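PDB 1QOR: quinone oxidoreductase 1 from Escherichia coli, which catalyses the one-electron reduction of quinones to semiquinones with NADPH as electron donor, working as a homodimer of the zinc-containing alcohol dehydrogenase family. Local coordinates for residues Y87-L92 and G268-R273; Y129-K134 and V236-S241; F144-A149 and L155-W160; V213-G218 and E223-C228. One frame throughout, in Å; residues are numbered along the deposited sequence.

Contact 1. Residues Y87-L92 and G268-R273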
# COMPACT_ATOMS: atom_id res chain seq x y z
N TYR A 87 -7.04 8.50 -28.53
CA TYR A 87 -5.99 7.74 -27.89
C TYR A 87 -5.52 8.52 -26.66
O TYR A 87 -5.58 9.76 -26.64
CB TYR A 87 -4.84 7.43 -28.85
CG TYR A 87 -4.29 8.62 -29.57
CD1 TYR A 87 -3.26 9.38 -29.03
CD2 TYR A 87 -4.82 8.99 -30.81
CE1 TYR A 87 -2.76 10.48 -29.72
CE2 TYR A 87 -4.34 10.08 -31.50
CZ TYR A 87 -3.31 10.83 -30.96
OH TYR A 87 -2.86 11.92 -31.71
N ALA A 88 -5.10 7.78 -25.63
CA ALA A 88 -4.61 8.36 -24.37
C ALA A 88 -3.14 8.01 -24.08
O ALA A 88 -2.48 8.66 -23.23
CB ALA A 88 -5.47 7.85 -23.22
N GLN A 89 -2.64 6.98 -24.75
CA GLN A 89 -1.29 6.48 -24.47
C GLN A 89 -0.37 6.40 -25.68
O GLN A 89 0.15 5.35 -25.97
CB GLN A 89 -1.42 5.07 -23.87
CG GLN A 89 -2.27 4.99 -22.62
CD GLN A 89 -2.91 3.62 -22.43
OE1 GLN A 89 -3.79 3.20 -23.23
NE2 GLN A 89 -2.46 2.90 -21.39
N SER A 90 -0.20 7.49 -26.42
CA SER A 90 0.66 7.40 -27.57
C SER A 90 2.06 7.74 -27.09
O SER A 90 2.23 8.18 -25.95
CB SER A 90 0.23 8.45 -28.59
OG SER A 90 0.57 9.74 -28.11
N ALA A 91 3.06 7.56 -27.95
CA ALA A 91 4.40 7.98 -27.61
C ALA A 91 4.24 9.50 -27.41
O ALA A 91 3.30 10.10 -27.94
CB ALA A 91 5.29 7.74 -28.80
N LEU A 92 5.15 10.14 -26.70
CA LEU A 92 5.09 11.58 -26.50
C LEU A 92 4.97 12.34 -27.86
O LEU A 92 5.59 11.95 -28.85
CB LEU A 92 6.36 12.00 -25.76
CG LEU A 92 6.40 12.63 -24.36
CD1 LEU A 92 5.22 12.23 -23.46
CD2 LEU A 92 7.74 12.24 -23.72
N GLY A 268 -0.20 0.88 -15.57
CA GLY A 268 -0.31 -0.30 -14.74
C GLY A 268 -1.65 -1.01 -14.83
O GLY A 268 -1.77 -2.18 -14.42
N TYR A 269 -2.67 -0.35 -15.38
CA TYR A 269 -4.02 -0.91 -15.44
C TYR A 269 -4.61 -1.14 -16.83
O TYR A 269 -5.40 -2.06 -17.02
CB TYR A 269 -4.97 -0.02 -14.64
CG TYR A 269 -4.89 -0.20 -13.13
CD1 TYR A 269 -3.87 0.44 -12.37
CD2 TYR A 269 -5.80 -1.00 -12.47
CE1 TYR A 269 -3.80 0.26 -10.99
CE2 TYR A 269 -5.74 -1.18 -11.08
CZ TYR A 269 -4.74 -0.57 -10.36
OH TYR A 269 -4.69 -0.84 -9.03
N ILE A 270 -4.30 -0.25 -17.78
CA ILE A 270 -4.79 -0.38 -19.15
C ILE A 270 -3.54 -0.80 -19.98
O ILE A 270 -2.79 0.03 -20.48
CB ILE A 270 -5.38 0.97 -19.67
CG1 ILE A 270 -6.51 1.48 -18.73
CG2 ILE A 270 -5.92 0.79 -21.12
CD1 ILE A 270 -7.61 0.52 -18.49
N THR A 271 -3.36 -2.09 -20.10
CA THR A 271 -2.19 -2.66 -20.73
C THR A 271 -2.43 -3.40 -22.04
O THR A 271 -1.55 -3.43 -22.89
CB THR A 271 -1.46 -3.62 -19.72
OG1 THR A 271 -2.22 -4.82 -19.55
CG2 THR A 271 -1.33 -2.95 -18.33
N THR A 272 -3.58 -4.03 -22.19
CA THR A 272 -3.88 -4.76 -23.41
C THR A 272 -5.00 -4.06 -24.20
O THR A 272 -5.66 -3.14 -23.69
CB THR A 272 -4.32 -6.18 -23.10
OG1 THR A 272 -5.58 -6.13 -22.43
CG2 THR A 272 -3.33 -6.85 -22.18
N ARG A 273 -5.22 -4.52 -25.43
CA ARG A 273 -6.25 -4.00 -26.32
C ARG A 273 -7.60 -4.37 -25.71
O ARG A 273 -8.55 -3.58 -25.69
CB ARG A 273 -6.09 -4.65 -27.69
CG ARG A 273 -7.25 -4.48 -28.68
CD ARG A 273 -7.08 -3.28 -29.60
NE ARG A 273 -7.48 -2.04 -28.94
CZ ARG A 273 -7.64 -0.86 -29.54
NH1 ARG A 273 -7.42 -0.71 -30.86
NH2 ARG A 273 -8.03 0.19 -28.81
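Where the GroES-like and nucleotide-binding domains of the alcohol dehydrogenase fold meet, Q89, on the loop that follows strand 84-87 of the GroES-like domain, reaches I270, just past the short helix 266-269 of the nucleotide-binding domain. With CG anti to its own carbonyl carbon (chi1 -57°) and the chain extended beyond it, the glutamine bridges the 9.4 Å between Q89 CA and I270 CA. Its amide nitrogen NE2 gives a hydrogen bond to I270 O at 3.0 Å, with an N-H...O angle of 155°. The acceptor lies almost in the amide plane of Q89, and the donor comes in the carbonyl plane of I270. The other amide corner, OE1, rests against the methyl CG2 of I270 at 3.8 Å, where the two side chains cross at about a right angle. Shortening the glutamine to an alanine here is likely to leave I270 O without this donor and CG2 without its amide neighbour. I270 also packs close to L266 of the NADP site. The touch is small, 86 Å² in all, and joins the domains by a directional bond that uses one amide N-H and a backbone carbonyl, with little apolar burial.

Contact 2. Residues Y129-K134 and V236-S241. With NDP (NADPH dihydro-nicotinamide-adenine-dinucleotide phosphate), chain D.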
# COMPACT_ATOMS: atom_id res chain seq x y z
N TYR A 129 -12.24 5.37 -14.36
CA TYR A 129 -12.73 4.02 -14.41
C TYR A 129 -11.86 3.03 -13.60
O TYR A 129 -12.41 2.28 -12.77
CB TYR A 129 -12.85 3.55 -15.87
CG TYR A 129 -13.19 2.07 -16.01
CD1 TYR A 129 -14.48 1.60 -15.81
CD2 TYR A 129 -12.19 1.14 -16.35
CE1 TYR A 129 -14.78 0.28 -15.94
CE2 TYR A 129 -12.48 -0.21 -16.49
CZ TYR A 129 -13.78 -0.61 -16.30
OH TYR A 129 -14.11 -1.91 -16.57
N TYR A 130 -10.54 2.99 -13.82
CA TYR A 130 -9.78 1.98 -13.06
C TYR A 130 -9.72 2.35 -11.58
O TYR A 130 -9.80 1.48 -10.71
CB TYR A 130 -8.38 1.69 -13.66
CG TYR A 130 -7.28 2.65 -13.23
CD1 TYR A 130 -6.73 2.61 -11.95
CD2 TYR A 130 -6.77 3.58 -14.13
CE1 TYR A 130 -5.67 3.49 -11.59
CE2 TYR A 130 -5.74 4.45 -13.78
CZ TYR A 130 -5.19 4.41 -12.51
OH TYR A 130 -4.14 5.30 -12.21
N LEU A 131 -9.62 3.63 -11.28
CA LEU A 131 -9.61 4.05 -9.89
C LEU A 131 -10.84 3.60 -9.06
O LEU A 131 -10.68 3.04 -7.98
CB LEU A 131 -9.52 5.56 -9.82
CG LEU A 131 -8.17 6.22 -10.08
CD1 LEU A 131 -8.33 7.73 -9.94
CD2 LEU A 131 -7.14 5.70 -9.09
N LEU A 132 -12.06 3.78 -9.58
CA LEU A 132 -13.31 3.46 -8.86
C LEU A 132 -13.83 2.05 -9.02
O LEU A 132 -14.74 1.61 -8.27
CB LEU A 132 -14.41 4.43 -9.31
CG LEU A 132 -14.12 5.93 -9.17
CD1 LEU A 132 -15.39 6.74 -9.44
CD2 LEU A 132 -13.66 6.21 -7.78
N ARG A 133 -13.32 1.36 -10.04
CA ARG A 133 -13.75 0.02 -10.32
C ARG A 133 -12.66 -1.04 -10.15
O ARG A 133 -12.98 -2.17 -9.87
CB ARG A 133 -14.29 -0.05 -11.75
CG ARG A 133 -15.26 1.12 -12.16
CD ARG A 133 -16.68 0.83 -11.75
NE ARG A 133 -16.80 0.95 -10.31
CZ ARG A 133 -17.55 0.17 -9.52
NH1 ARG A 133 -18.30 -0.81 -10.02
NH2 ARG A 133 -17.43 0.34 -8.20
N LYS A 134 -11.38 -0.69 -10.26
CA LYS A 134 -10.33 -1.70 -10.15
C LYS A 134 -9.40 -1.56 -8.95
O LYS A 134 -9.15 -2.52 -8.25
CB LYS A 134 -9.45 -1.71 -11.41
CG LYS A 134 -10.18 -1.79 -12.74
CD LYS A 134 -11.02 -3.03 -12.83
CE LYS A 134 -11.28 -3.40 -14.31
NZ LYS A 134 -12.45 -4.34 -14.43
N VAL A 236 -4.87 5.98 -1.88
CA VAL A 236 -4.51 5.95 -3.30
C VAL A 236 -3.83 7.26 -3.70
O VAL A 236 -4.48 8.30 -3.84
CB VAL A 236 -5.73 5.66 -4.21
CG1 VAL A 236 -5.29 5.47 -5.71
CG2 VAL A 236 -6.46 4.38 -3.71
N SER A 237 -2.49 7.24 -3.76
CA SER A 237 -1.73 8.43 -4.16
C SER A 237 -1.56 8.34 -5.68
O SER A 237 -0.82 7.48 -6.18
CB SER A 237 -0.38 8.40 -3.47
OG SER A 237 0.33 9.60 -3.73
N PHE A 238 -2.25 9.19 -6.45
CA PHE A 238 -2.20 9.05 -7.90
C PHE A 238 -1.87 10.32 -8.65
O PHE A 238 -2.11 10.40 -9.85
CB PHE A 238 -3.51 8.40 -8.41
CG PHE A 238 -4.72 9.32 -8.45
CD1 PHE A 238 -5.48 9.54 -7.31
CD2 PHE A 238 -5.10 9.94 -9.65
CE1 PHE A 238 -6.62 10.35 -7.35
CE2 PHE A 238 -6.23 10.76 -9.72
CZ PHE A 238 -7.00 10.97 -8.56
N GLY A 239 -1.33 11.31 -7.95
CA GLY A 239 -0.97 12.56 -8.58
C GLY A 239 0.12 13.25 -7.76
O GLY A 239 0.41 12.84 -6.65
N ASN A 240 0.76 14.26 -8.36
CA ASN A 240 1.81 15.03 -7.69
C ASN A 240 1.53 16.52 -7.98
O ASN A 240 2.49 17.27 -8.17
CB ASN A 240 3.22 14.74 -8.28
CG ASN A 240 3.40 13.32 -8.73
OD1 ASN A 240 3.71 13.08 -9.90
ND2 ASN A 240 3.21 12.38 -7.85
N SER A 241 0.26 16.95 -7.94
CA SER A 241 -0.07 18.34 -8.26
C SER A 241 0.67 19.37 -7.45
O SER A 241 1.11 20.38 -8.00
CB SER A 241 -1.56 18.58 -8.19
OG SER A 241 -2.23 17.74 -9.12
PA NDP D . -6.62 19.16 -12.74
O1A NDP D . -7.42 19.75 -13.84
O2A NDP D . -7.33 18.40 -11.68
O5B NDP D . -5.68 20.23 -12.11
C5B NDP D . -4.99 20.03 -10.91
C4B NDP D . -5.81 20.57 -9.78
O4B NDP D . -5.13 20.06 -8.64
C3B NDP D . -5.83 22.10 -9.59
O3B NDP D . -6.86 22.68 -10.44
C2B NDP D . -5.94 22.24 -8.08
O2B NDP D . -7.32 22.34 -7.75
C1B NDP D . -5.27 20.91 -7.51
N9A NDP D . -4.06 21.37 -6.82
C8A NDP D . -3.80 21.32 -5.51
N7A NDP D . -2.61 21.89 -5.26
C5A NDP D . -2.18 22.27 -6.44
C6A NDP D . -0.98 22.94 -6.67
N6A NDP D . -0.13 23.26 -5.70
N1A NDP D . -0.73 23.26 -7.94
C2A NDP D . -1.58 22.96 -8.96
N3A NDP D . -2.73 22.32 -8.73
C4A NDP D . -3.05 21.97 -7.45
O3 NDP D . -5.68 18.13 -13.50
PN NDP D . -5.88 16.75 -14.24
O1N NDP D . -7.33 16.32 -14.27
O2N NDP D . -5.10 16.79 -15.54
O5D NDP D . -5.05 15.79 -13.20
C5D NDP D . -5.34 15.65 -11.81
C4D NDP D . -4.28 14.87 -11.12
O4D NDP D . -4.34 13.48 -11.50
C3D NDP D . -2.87 15.35 -11.43
O3D NDP D . -2.07 15.33 -10.25
C2D NDP D . -2.40 14.28 -12.45
O2D NDP D . -1.00 14.19 -12.51
C1D NDP D . -2.99 13.01 -11.91
N1N NDP D . -3.36 11.89 -12.82
C2N NDP D . -2.97 10.61 -12.50
C3N NDP D . -3.33 9.58 -13.35
C7N NDP D . -2.96 8.14 -13.03
O7N NDP D . -3.31 7.22 -13.75
N7N NDP D . -2.25 7.99 -11.93
C4N NDP D . -4.08 9.81 -14.49
C5N NDP D . -4.47 11.12 -14.80
C6N NDP D . -4.09 12.15 -13.95
P2B NDP D . -7.81 23.16 -6.38
O1X NDP D . -9.24 22.82 -6.25
O2X NDP D . -6.99 22.64 -5.29
O3X NDP D . -7.53 24.57 -6.72
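L131 CG stands anti to the carbonyl carbon (chi1 -76°) and thereby turns both leucine methyls from helix 115-135 toward the end of strand 233-237, while F238 holds its CG between the backbone N and the carbonyl carbon (chi1 76°), which offers one ring face to the leucine. CD1 of L131 sits over the centre of that face, 3.7 Å from the centroid of the F238 ring and only 14° off the normal, a CH-pi contact in which the side chains cross at about a right angle. The other branch, L131 CD2, meets V236 CG1 at 3.9 Å, so the forked leucine covers the last part of the strand and the first loop residue after it.

Next to this apolar patch the nicotinamide is held from both segments. Y130 OH donates to the carboxamide oxygen O7N of NADPH at 2.6 Å, and O7N lies at the edge of the tyrosine ring, near its plane. The carboxamide nitrogen N7N points to F238 O, a bond that is less certain because the position of this oxygen is in doubt. Farther along, S241 OG and O3D of the nicotinamide ribose share a hydrogen bond of 2.7 Å. G239 lies against the same hydroxyl, where a CB would collide with O3D. Y269 stacks on Y130 beside the pocket. Helix 115-135 and the loop after strand 233-237 thus flank the nicotinamide half of the coenzyme, as expected of a Rossmann-fold dehydrogenase, whose cofactor lies across the C-terminal edge of the sheet.

Contact 3. Residues F144-A149 and L155-W160; sequences FLFHAA and LIACQW
F146 leaves strand 143-146 with CB directed at helix 152-164, and its CG, anti to the backbone N (chi1 -160°), carries the ring beneath A157. The methyl CB of A157 lies over one face, displaced toward the far rim: CD1 and CD2 of F146 are both 4.1 Å from it, CE1 and CE2 are nearer, and the tip, F146 CZ, comes to 3.4 Å of A157 CB. Measured to the centroid, the methyl is 21° off the ring normal, a CH-pi contact. The ring also meets that of Y214 on the neighbouring strand 210-215. Strand and helix are the first two elements of a beta-alpha-beta unit that continues into strand 167-172, within the Rossmann domain that binds NADPH. With a serine in place of the phenylalanine, a gap would probably open under A157 CB and the CH-pi contact would be lost. Nearer the turn, A149 takes over. Its carbonyl oxygen touches C158 SG at 3.5 Å, and A149 CB lies 4.1 Å from the same sulfur. L155, whose CB points away from residues 144-149, still brings CD1 to 3.4 Å of A149 O. On the helix itself, Q159 NE2 donates to L155 O from above the carbonyl plane.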
# COMPACT_ATOMS: atom_id res chain seq x y z
N PHE A 144 -16.51 8.30 0.57
CA PHE A 144 -15.08 8.20 0.40
C PHE A 144 -14.62 9.60 0.02
O PHE A 144 -15.45 10.41 -0.43
CB PHE A 144 -14.71 7.19 -0.69
CG PHE A 144 -15.23 7.55 -2.05
CD1 PHE A 144 -16.55 7.26 -2.42
CD2 PHE A 144 -14.39 8.17 -3.00
CE1 PHE A 144 -17.03 7.56 -3.71
CE2 PHE A 144 -14.88 8.47 -4.30
CZ PHE A 144 -16.20 8.16 -4.64
N LEU A 145 -13.33 9.86 0.20
CA LEU A 145 -12.77 11.16 -0.11
C LEU A 145 -12.04 11.21 -1.48
O LEU A 145 -11.35 10.24 -1.87
CB LEU A 145 -11.84 11.58 1.04
CG LEU A 145 -11.14 12.94 0.98
CD1 LEU A 145 -12.14 14.03 1.12
CD2 LEU A 145 -10.08 13.01 2.10
N PHE A 146 -12.17 12.34 -2.19
CA PHE A 146 -11.56 12.47 -3.51
C PHE A 146 -11.11 13.90 -3.62
O PHE A 146 -11.93 14.81 -3.63
CB PHE A 146 -12.58 12.11 -4.60
CG PHE A 146 -11.96 11.75 -5.93
CD1 PHE A 146 -11.38 12.72 -6.75
CD2 PHE A 146 -11.98 10.42 -6.37
CE1 PHE A 146 -10.80 12.38 -8.00
CE2 PHE A 146 -11.41 10.07 -7.61
CZ PHE A 146 -10.82 11.06 -8.43
N HIS A 147 -9.80 14.11 -3.69
CA HIS A 147 -9.20 15.43 -3.75
C HIS A 147 -9.29 16.13 -5.07
O HIS A 147 -9.38 15.50 -6.10
CB HIS A 147 -7.75 15.36 -3.32
CG HIS A 147 -7.58 15.11 -1.85
ND1 HIS A 147 -7.45 16.12 -0.92
CD2 HIS A 147 -7.48 13.95 -1.15
CE1 HIS A 147 -7.27 15.60 0.28
NE2 HIS A 147 -7.28 14.29 0.17
N ALA A 148 -9.25 17.45 -5.03
CA ALA A 148 -9.28 18.27 -6.24
C ALA A 148 -10.48 17.85 -7.13
O ALA A 148 -10.34 17.53 -8.33
CB ALA A 148 -7.90 18.13 -6.99
N ALA A 149 -11.67 17.87 -6.51
CA ALA A 149 -12.91 17.45 -7.14
C ALA A 149 -13.50 18.30 -8.27
O ALA A 149 -14.39 17.84 -8.97
CB ALA A 149 -13.95 17.19 -6.07
N LEU A 155 -14.06 16.38 -11.83
CA LEU A 155 -15.42 16.52 -12.32
C LEU A 155 -15.97 15.23 -12.94
O LEU A 155 -17.18 14.93 -12.82
CB LEU A 155 -15.51 17.72 -13.28
CG LEU A 155 -16.33 18.97 -12.87
CD1 LEU A 155 -16.50 19.19 -11.34
CD2 LEU A 155 -15.75 20.18 -13.57
N ILE A 156 -15.10 14.43 -13.59
CA ILE A 156 -15.56 13.16 -14.13
C ILE A 156 -15.80 12.21 -12.95
O ILE A 156 -16.76 11.42 -12.93
CB ILE A 156 -14.53 12.53 -15.11
CG1 ILE A 156 -14.45 13.36 -16.39
CG2 ILE A 156 -14.90 11.10 -15.44
CD1 ILE A 156 -13.29 12.94 -17.34
N ALA A 157 -14.92 12.27 -11.95
CA ALA A 157 -15.07 11.40 -10.79
C ALA A 157 -16.41 11.69 -10.06
O ALA A 157 -17.11 10.78 -9.62
CB ALA A 157 -13.87 11.56 -9.84
N CYS A 158 -16.75 12.96 -9.90
CA CYS A 158 -18.02 13.34 -9.27
C CYS A 158 -19.27 12.67 -9.96
O CYS A 158 -20.10 12.05 -9.29
CB CYS A 158 -18.17 14.85 -9.32
SG CYS A 158 -17.12 15.72 -8.17
N GLN A 159 -19.30 12.72 -11.29
CA GLN A 159 -20.40 12.22 -12.09
C GLN A 159 -20.44 10.74 -12.11
O GLN A 159 -21.53 10.15 -12.07
CB GLN A 159 -20.30 12.80 -13.50
CG GLN A 159 -20.26 14.32 -13.49
CD GLN A 159 -20.20 14.94 -14.87
OE1 GLN A 159 -21.23 15.00 -15.58
NE2 GLN A 159 -19.00 15.43 -15.28
N TRP A 160 -19.26 10.11 -12.17
CA TRP A 160 -19.21 8.65 -12.14
C TRP A 160 -19.63 8.11 -10.75
O TRP A 160 -20.40 7.15 -10.66
CB TRP A 160 -17.83 8.12 -12.56
CG TRP A 160 -17.92 6.77 -13.16
CD1 TRP A 160 -18.72 5.73 -12.75
CD2 TRP A 160 -17.18 6.29 -14.31
NE1 TRP A 160 -18.52 4.63 -13.57
CE2 TRP A 160 -17.58 4.95 -14.53
CE3 TRP A 160 -16.24 6.87 -15.17
CZ2 TRP A 160 -17.06 4.17 -15.58
CZ3 TRP A 160 -15.72 6.11 -16.21
CH2 TRP A 160 -16.14 4.77 -16.41

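Contact 4. Residues V213-G218 and E223-C228. With NDP (NADPH dihydro-nicotinamide-adenine-dinucleotide phosphate), chain D.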
# COMPACT_ATOMS: atom_id res chain seq x y z
N VAL A 213 -9.24 6.83 0.24
CA VAL A 213 -8.92 8.22 -0.07
C VAL A 213 -8.20 8.25 -1.40
O VAL A 213 -7.20 7.54 -1.57
CB VAL A 213 -7.93 8.85 0.94
CG1 VAL A 213 -7.50 10.21 0.46
CG2 VAL A 213 -8.60 9.08 2.32
N TYR A 214 -8.73 9.01 -2.37
CA TYR A 214 -8.10 9.14 -3.68
C TYR A 214 -7.48 10.49 -3.66
O TYR A 214 -8.18 11.49 -3.75
CB TYR A 214 -9.11 9.03 -4.79
CG TYR A 214 -9.71 7.67 -4.90
CD1 TYR A 214 -9.12 6.68 -5.68
CD2 TYR A 214 -10.94 7.38 -4.27
CE1 TYR A 214 -9.73 5.43 -5.83
CE2 TYR A 214 -11.58 6.13 -4.44
CZ TYR A 214 -10.97 5.17 -5.22
OH TYR A 214 -11.59 3.96 -5.40
N ASP A 215 -6.16 10.53 -3.63
CA ASP A 215 -5.44 11.79 -3.50
C ASP A 215 -4.43 12.08 -4.64
O ASP A 215 -3.35 11.45 -4.72
CB ASP A 215 -4.80 11.80 -2.09
CG ASP A 215 -4.04 13.08 -1.78
OD1 ASP A 215 -3.63 13.82 -2.70
OD2 ASP A 215 -3.78 13.33 -0.60
N SER A 216 -4.74 13.09 -5.46
CA SER A 216 -3.88 13.43 -6.56
C SER A 216 -3.08 14.64 -6.25
O SER A 216 -2.26 15.07 -7.08
CB SER A 216 -4.68 13.65 -7.84
OG SER A 216 -5.58 14.73 -7.72
N VAL A 217 -3.29 15.23 -5.08
CA VAL A 217 -2.53 16.45 -4.83
C VAL A 217 -1.10 16.19 -4.33
O VAL A 217 -0.20 17.02 -4.55
CB VAL A 217 -3.37 17.62 -4.13
CG1 VAL A 217 -4.83 17.26 -3.96
CG2 VAL A 217 -2.67 18.25 -2.92
N GLY A 218 -0.90 15.02 -3.73
CA GLY A 218 0.43 14.66 -3.30
C GLY A 218 0.94 15.25 -2.00
O GLY A 218 0.35 15.07 -0.93
N GLU A 223 -0.27 13.91 4.88
CA GLU A 223 -0.56 13.63 6.28
C GLU A 223 -2.07 13.76 6.60
O GLU A 223 -2.65 12.87 7.26
CB GLU A 223 0.32 14.53 7.15
CG GLU A 223 1.37 13.76 8.00
CD GLU A 223 2.80 13.76 7.39
OE1 GLU A 223 3.06 14.60 6.47
OE2 GLU A 223 3.67 12.94 7.86
N ARG A 224 -2.70 14.82 6.10
CA ARG A 224 -4.14 15.02 6.31
C ARG A 224 -4.97 13.83 5.77
O ARG A 224 -5.80 13.27 6.50
CB ARG A 224 -4.61 16.38 5.74
CG ARG A 224 -4.16 17.53 6.64
CD ARG A 224 -4.48 18.94 6.12
NE ARG A 224 -3.81 19.23 4.86
CZ ARG A 224 -4.18 20.19 4.01
NH1 ARG A 224 -5.21 20.99 4.30
NH2 ARG A 224 -3.61 20.28 2.81
N SER A 225 -4.60 13.32 4.59
CA SER A 225 -5.32 12.19 4.02
C SER A 225 -5.18 10.91 4.83
O SER A 225 -6.17 10.17 5.02
CB SER A 225 -4.87 11.98 2.60
OG SER A 225 -5.32 13.05 1.78
N LEU A 226 -3.97 10.64 5.35
CA LEU A 226 -3.78 9.43 6.15
C LEU A 226 -4.66 9.51 7.42
O LEU A 226 -5.21 8.51 7.89
CB LEU A 226 -2.30 9.24 6.50
CG LEU A 226 -1.36 8.99 5.29
CD1 LEU A 226 0.07 8.82 5.79
CD2 LEU A 226 -1.78 7.75 4.49
N ASP A 227 -4.79 10.72 7.96
CA ASP A 227 -5.61 10.97 9.12
C ASP A 227 -7.14 10.82 8.85
O ASP A 227 -7.92 10.77 9.80
CB ASP A 227 -5.32 12.36 9.69
CG ASP A 227 -4.09 12.39 10.57
OD1 ASP A 227 -3.70 11.32 11.11
OD2 ASP A 227 -3.50 13.49 10.75
N CYS A 228 -7.56 10.73 7.59
CA CYS A 228 -9.00 10.57 7.28
C CYS A 228 -9.37 9.13 7.07
O CYS A 228 -10.50 8.81 6.73
CB CYS A 228 -9.38 11.32 6.00
SG CYS A 228 -9.14 13.07 6.20
PA NDP D . -6.62 19.16 -12.74
O1A NDP D . -7.42 19.75 -13.84
O2A NDP D . -7.33 18.40 -11.68
O5B NDP D . -5.68 20.23 -12.11
C5B NDP D . -4.99 20.03 -10.91
C4B NDP D . -5.81 20.57 -9.78
O4B NDP D . -5.13 20.06 -8.64
C3B NDP D . -5.83 22.10 -9.59
O3B NDP D . -6.86 22.68 -10.44
C2B NDP D . -5.94 22.24 -8.08
O2B NDP D . -7.32 22.34 -7.75
C1B NDP D . -5.27 20.91 -7.51
N9A NDP D . -4.06 21.37 -6.82
C8A NDP D . -3.80 21.32 -5.51
N7A NDP D . -2.61 21.89 -5.26
C5A NDP D . -2.18 22.27 -6.44
C6A NDP D . -0.98 22.94 -6.67
N6A NDP D . -0.13 23.26 -5.70
N1A NDP D . -0.73 23.26 -7.94
C2A NDP D . -1.58 22.96 -8.96
N3A NDP D . -2.73 22.32 -8.73
C4A NDP D . -3.05 21.97 -7.45
O3 NDP D . -5.68 18.13 -13.50
PN NDP D . -5.88 16.75 -14.24
O1N NDP D . -7.33 16.32 -14.27
O2N NDP D . -5.10 16.79 -15.54
O5D NDP D . -5.05 15.79 -13.20
C5D NDP D . -5.34 15.65 -11.81
C4D NDP D . -4.28 14.87 -11.12
O4D NDP D . -4.34 13.48 -11.50
C3D NDP D . -2.87 15.35 -11.43
O3D NDP D . -2.07 15.33 -10.25
C2D NDP D . -2.40 14.28 -12.45
O2D NDP D . -1.00 14.19 -12.51
C1D NDP D . -2.99 13.01 -11.91
N1N NDP D . -3.36 11.89 -12.82
C2N NDP D . -2.97 10.61 -12.50
C3N NDP D . -3.33 9.58 -13.35
C7N NDP D . -2.96 8.14 -13.03
O7N NDP D . -3.31 7.22 -13.75
N7N NDP D . -2.25 7.99 -11.93
C4N NDP D . -4.08 9.81 -14.49
C5N NDP D . -4.47 11.12 -14.80
C6N NDP D . -4.09 12.15 -13.95
P2B NDP D . -7.81 23.16 -6.38
O1X NDP D . -9.24 22.82 -6.25
O2X NDP D . -6.99 22.64 -5.29
O3X NDP D . -7.53 24.57 -6.72
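Hydrogen bonds concentrate on the carboxylate of D215, at the end of strand 210-215, which takes S225 OG from helix 222-227 on one oxygen and backbone nitrogens on the other. The bond from S225 OG to D215 OD2, 2.8 Å long, arrives on the anti side and 27° out of the carboxylate plane; OD2 is also hydrogen-bonded to T221 OG1. D215 CG, anti to the backbone N (chi1 -178°), carries the carboxylate toward the helix, and chi2 of -21° turns OD1 to the loop, where it accepts from V217 N at 2.8 Å, nearly along the C-O bond, and from G218 N at 3.2 Å, on the syn side. These two bonds form an Asx turn and an Asx motif as the chain leaves the parallel sheet of the Rossmann domain. Van der Waals packing lies two residues earlier on the strand, where V213 CG1 rests 3.8 Å from S225 CB and V213 CG2 reaches S225 O. Coenzyme contacts come from the first residues after the strand: O3D of the nicotinamide ribose makes a weak hydrogen bond to S216 O, S216 CB packs on C4D of the same ribose at 3.5 Å, and V217 CB approaches C8A of the adenine.

Contacts 2, 3 and 4 are buried and share the parallel sheet of the coenzyme domain, whereas contact 1 is smaller, partly buried, and links that domain to the GroES-like one. Strand 210-215 of contact 4 runs between strand 143-146 of contact 3 and strand 233-237 of contact 2. Contacts 2 and 3 pack apolar side chains on helices, and the rings of F238 and F146 meet between them; contact 4 adds a carboxylate network at the strand end. Contact 2 binds the carboxamide and nicotinamide ribose, contact 4 touches that ribose and the adenine, and A148 of contact 3 also touches the coenzyme. Contacts 1 and 2 also touch through Y269 and K134, and both reach the second subunit.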